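Local coordinates for ubiquitin-conjugating enzyme E2-21 kDa (Pichia angusta, PDB 5NL8), which catalyses the attachment of ubiquitin to other proteins as an E2 ubiquitin-conjugating enzyme, a peroxin probably needed for peroxisome biogenesis, at residues H110-F115 against N148-S153. Numbering follows the deposited sequence.
Sequences HPNVNF and NPEPLS
Pro111 CA lies 6.4 Å from Pro149 CA where two loops meet, and Asn112 CA lies 6.5 Å from Ser153 CA. The first loop makes a type I beta turn from His110 to Val113, closed by Val113 N on His110 O; the turn's first three residues are the His-Pro-Asn (HPN) motif of the ubiquitin-conjugating fold. The second follows helix 135-147 and runs extended through Pro149 and Glu150 before curling at Pro151 and Leu152, bringing the Glu150 and Ser153 carbonyl oxygens within reach of the Asn112 amide.

Asn112 sends its amide into this curl, CG anti to the carbonyl carbon (chi1 -56°), and three hydrogen bonds grip it. Glu150 N reaches a lone pair of Asn112 OD1 at 3.1 Å, in the carbonyl plane. Asn112 ND2 spends its two hydrogens on Ser153 O at 2.8 Å, from above its carbonyl plane, and Glu150 O at 2.9 Å, the latter straighter (164°); both acceptors lie close to the amide plane, fixing its rotation. A leucine here would probably leave Glu150 N and the two carbonyls without their mates and free the 148-153 loop to shift.

Ser153 touches Cys121, the predicted thioester cysteine, and Asn112 has a backbone hydrogen bond to it, so this clamp borders the probable active site. Pro149 packs obliquely beside the first two turn residues: its CG lies 3.6 Å from His110 NE2, and its CB 3.9 Å from Pro111 CG. The His110 ring is held at both nitrogens, NE2 being bonded to Leu145 O of helix 135-147. With CG anti to the backbone N (chi1 -174°), the imidazole turns back alongside the turn, Pro111 CD against one face near the rim, and ND1 accepts Asn112 N at 2.9 Å, tilted slightly from the ring plane.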
ATOM      1  N   HIS A 110       8.507   7.080  -2.996  1.00 30.06           N
ATOM      2  CA  HIS A 110       7.368   7.977  -2.906  1.00 30.88           C
ATOM      3  C   HIS A 110       7.655   9.053  -1.870  1.00 33.04           C
ATOM      4  O   HIS A 110       8.250   8.769  -0.831  1.00 32.08           O
ATOM      5  CB  HIS A 110       6.100   7.193  -2.541  1.00 23.97           C
ATOM      6  CG  HIS A 110       4.846   8.008  -2.573  1.00 32.69           C
ATOM      7  ND1 HIS A 110       4.502   8.887  -1.566  1.00 31.11           N
ATOM      8  CD2 HIS A 110       3.842   8.069  -3.482  1.00 27.30           C
ATOM      9  CE1 HIS A 110       3.347   9.457  -1.859  1.00 34.47           C
ATOM     10  NE2 HIS A 110       2.925   8.976  -3.013  1.00 30.73           N
ATOM     11  N   PRO A 111       7.254  10.297  -2.163  1.00 28.42           N
ATOM     12  CA  PRO A 111       7.459  11.445  -1.274  1.00 34.52           C
ATOM     13  C   PRO A 111       7.023  11.216   0.177  1.00 34.00           C
ATOM     14  O   PRO A 111       7.671  11.746   1.082  1.00 32.77           O
ATOM     15  CB  PRO A 111       6.608  12.533  -1.928  1.00 31.88           C
ATOM     16  CG  PRO A 111       6.693  12.216  -3.386  1.00 28.72           C
ATOM     17  CD  PRO A 111       6.706  10.707  -3.469  1.00 36.82           C
ATOM     18  N   ASN A 112       5.967  10.437   0.400  1.00 25.60           N
ATOM     19  CA  ASN A 112       5.441  10.244   1.752  1.00 34.14           C
ATOM     20  C   ASN A 112       5.756   8.867   2.350  1.00 36.48           C
ATOM     21  O   ASN A 112       5.074   8.412   3.269  1.00 34.15           O
ATOM     22  CB  ASN A 112       3.925  10.464   1.761  1.00 33.41           C
ATOM     23  CG  ASN A 112       3.525  11.826   1.218  1.00 38.73           C
ATOM     24  OD1 ASN A 112       2.966  11.931   0.126  1.00 39.29           O
ATOM     25  ND2 ASN A 112       3.798  12.874   1.985  1.00 39.50           N
ATOM     26  N   VAL A 113       6.786   8.210   1.828  1.00 33.51           N
ATOM     27  CA  VAL A 113       7.166   6.880   2.298  1.00 31.85           C
ATOM     28  C   VAL A 113       8.658   6.780   2.622  1.00 38.10           C
ATOM     29  O   VAL A 113       9.502   7.196   1.827  1.00 43.23           O
ATOM     30  CB  VAL A 113       6.809   5.791   1.250  1.00 42.84           C
ATOM     31  CG1 VAL A 113       7.324   4.424   1.685  1.00 30.77           C
ATOM     32  CG2 VAL A 113       5.306   5.743   1.012  1.00 31.58           C
ATOM     33  N   ASN A 114       8.973   6.234   3.794  1.00 32.99           N
ATOM     34  CA  ASN A 114      10.350   5.922   4.170  1.00 38.29           C
ATOM     35  C   ASN A 114      10.901   4.810   3.281  1.00 35.05           C
ATOM     36  O   ASN A 114      10.431   3.675   3.336  1.00 28.64           O
ATOM     37  CB  ASN A 114      10.418   5.518   5.648  1.00 33.13           C
ATOM     38  CG  ASN A 114      11.847   5.377   6.166  1.00 42.40           C
ATOM     39  OD1 ASN A 114      12.684   4.710   5.559  1.00 38.96           O
ATOM     40  ND2 ASN A 114      12.125   6.007   7.301  1.00 41.60           N
ATOM     41  N   PHE A 115      11.900   5.139   2.466  1.00 30.83           N
ATOM     42  CA  PHE A 115      12.402   4.201   1.465  1.00 29.58           C
ATOM     43  C   PHE A 115      13.013   2.941   2.079  1.00 37.38           C
ATOM     44  O   PHE A 115      13.010   1.879   1.458  1.00 31.07           O
ATOM     45  CB  PHE A 115      13.431   4.888   0.561  1.00 34.91           C
ATOM     46  CG  PHE A 115      13.897   4.035  -0.588  1.00 37.76           C
ATOM     47  CD1 PHE A 115      13.185   3.999  -1.777  1.00 38.28           C
ATOM     48  CD2 PHE A 115      15.042   3.266  -0.476  1.00 27.30           C
ATOM     49  CE1 PHE A 115      13.612   3.214  -2.836  1.00 38.58           C
ATOM     50  CE2 PHE A 115      15.475   2.479  -1.529  1.00 34.85           C
ATOM     51  CZ  PHE A 115      14.759   2.454  -2.711  1.00 40.69           C
ATOM     52  N   ASN A 148      -1.749  11.066  -5.494  1.00 43.04           N
ATOM     53  CA  ASN A 148      -1.734  12.438  -4.988  1.00 40.22           C
ATOM     54  C   ASN A 148      -0.828  12.623  -3.778  1.00 38.42           C
ATOM     55  O   ASN A 148      -1.309  12.698  -2.650  1.00 41.07           O
ATOM     56  CB  ASN A 148      -3.148  12.887  -4.620  1.00 54.43           C
ATOM     57  CG  ASN A 148      -4.111  12.772  -5.776  1.00 59.37           C
ATOM     58  OD1 ASN A 148      -4.825  11.779  -5.905  1.00 60.19           O
ATOM     59  ND2 ASN A 148      -4.139  13.790  -6.629  1.00 48.96           N
ATOM     60  N   PRO A 149       0.487  12.705  -4.010  1.00 38.97           N
ATOM     61  CA  PRO A 149       1.426  12.934  -2.908  1.00 48.83           C
ATOM     62  C   PRO A 149       1.278  14.336  -2.328  1.00 53.82           C
ATOM     63  O   PRO A 149       0.858  15.247  -3.039  1.00 59.13           O
ATOM     64  CB  PRO A 149       2.801  12.762  -3.566  1.00 41.33           C
ATOM     65  CG  PRO A 149       2.534  12.084  -4.882  1.00 51.47           C
ATOM     66  CD  PRO A 149       1.180  12.543  -5.298  1.00 44.81           C
ATOM     67  N   GLU A 150       1.609  14.499  -1.053  1.00 53.61           N
ATOM     68  CA  GLU A 150       1.665  15.828  -0.457  1.00 71.70           C
ATOM     69  C   GLU A 150       3.084  16.151  -0.004  1.00 73.17           C
ATOM     70  O   GLU A 150       3.575  15.592   0.979  1.00 54.89           O
ATOM     71  CB  GLU A 150       0.689  15.950   0.717  1.00 67.51           C
ATOM     72  CG  GLU A 150       0.631  14.743   1.634  1.00 67.77           C
ATOM     73  CD  GLU A 150      -0.692  14.016   1.541  1.00 83.81           C
ATOM     74  OE1 GLU A 150      -1.327  13.791   2.594  1.00 78.46           O
ATOM     75  OE2 GLU A 150      -1.100  13.671   0.412  1.00 99.63           O
ATOM     76  N   PRO A 151       3.753  17.062  -0.727  1.00 80.60           N
ATOM     77  CA  PRO A 151       5.123  17.482  -0.408  1.00 79.66           C
ATOM     78  C   PRO A 151       5.225  18.237   0.919  1.00 67.28           C
ATOM     79  O   PRO A 151       6.315  18.665   1.290  1.00 74.84           O
ATOM     80  CB  PRO A 151       5.496  18.392  -1.585  1.00 85.70           C
ATOM     81  CG  PRO A 151       4.189  18.862  -2.133  1.00 83.34           C
ATOM     82  CD  PRO A 151       3.243  17.717  -1.944  1.00 78.53           C
ATOM     83  N   LEU A 152       4.105  18.392   1.619  1.00 70.44           N
ATOM     84  CA  LEU A 152       4.098  19.018   2.936  1.00 81.36           C
ATOM     85  C   LEU A 152       4.753  18.128   3.993  1.00 77.07           C
ATOM     86  O   LEU A 152       5.478  18.616   4.859  1.00 86.25           O
ATOM     87  CB  LEU A 152       2.666  19.357   3.362  1.00 88.48           C
ATOM     88  CG  LEU A 152       2.024  20.614   2.764  1.00 91.04           C
ATOM     89  CD1 LEU A 152       0.878  21.103   3.639  1.00 89.41           C
ATOM     90  CD2 LEU A 152       3.057  21.715   2.566  1.00 83.42           C
ATOM     91  N   SER A 153       4.498  16.824   3.920  1.00 60.33           N
ATOM     92  CA  SER A 153       5.021  15.885   4.913  1.00 60.88           C
ATOM     93  C   SER A 153       5.863  14.766   4.290  1.00 48.79           C
ATOM     94  O   SER A 153       5.415  13.623   4.199  1.00 40.75           O
ATOM     95  CB  SER A 153       3.866  15.284   5.718  1.00 64.30           C
ATOM     96  OG  SER A 153       2.742  15.034   4.891  1.00 67.39           O
TER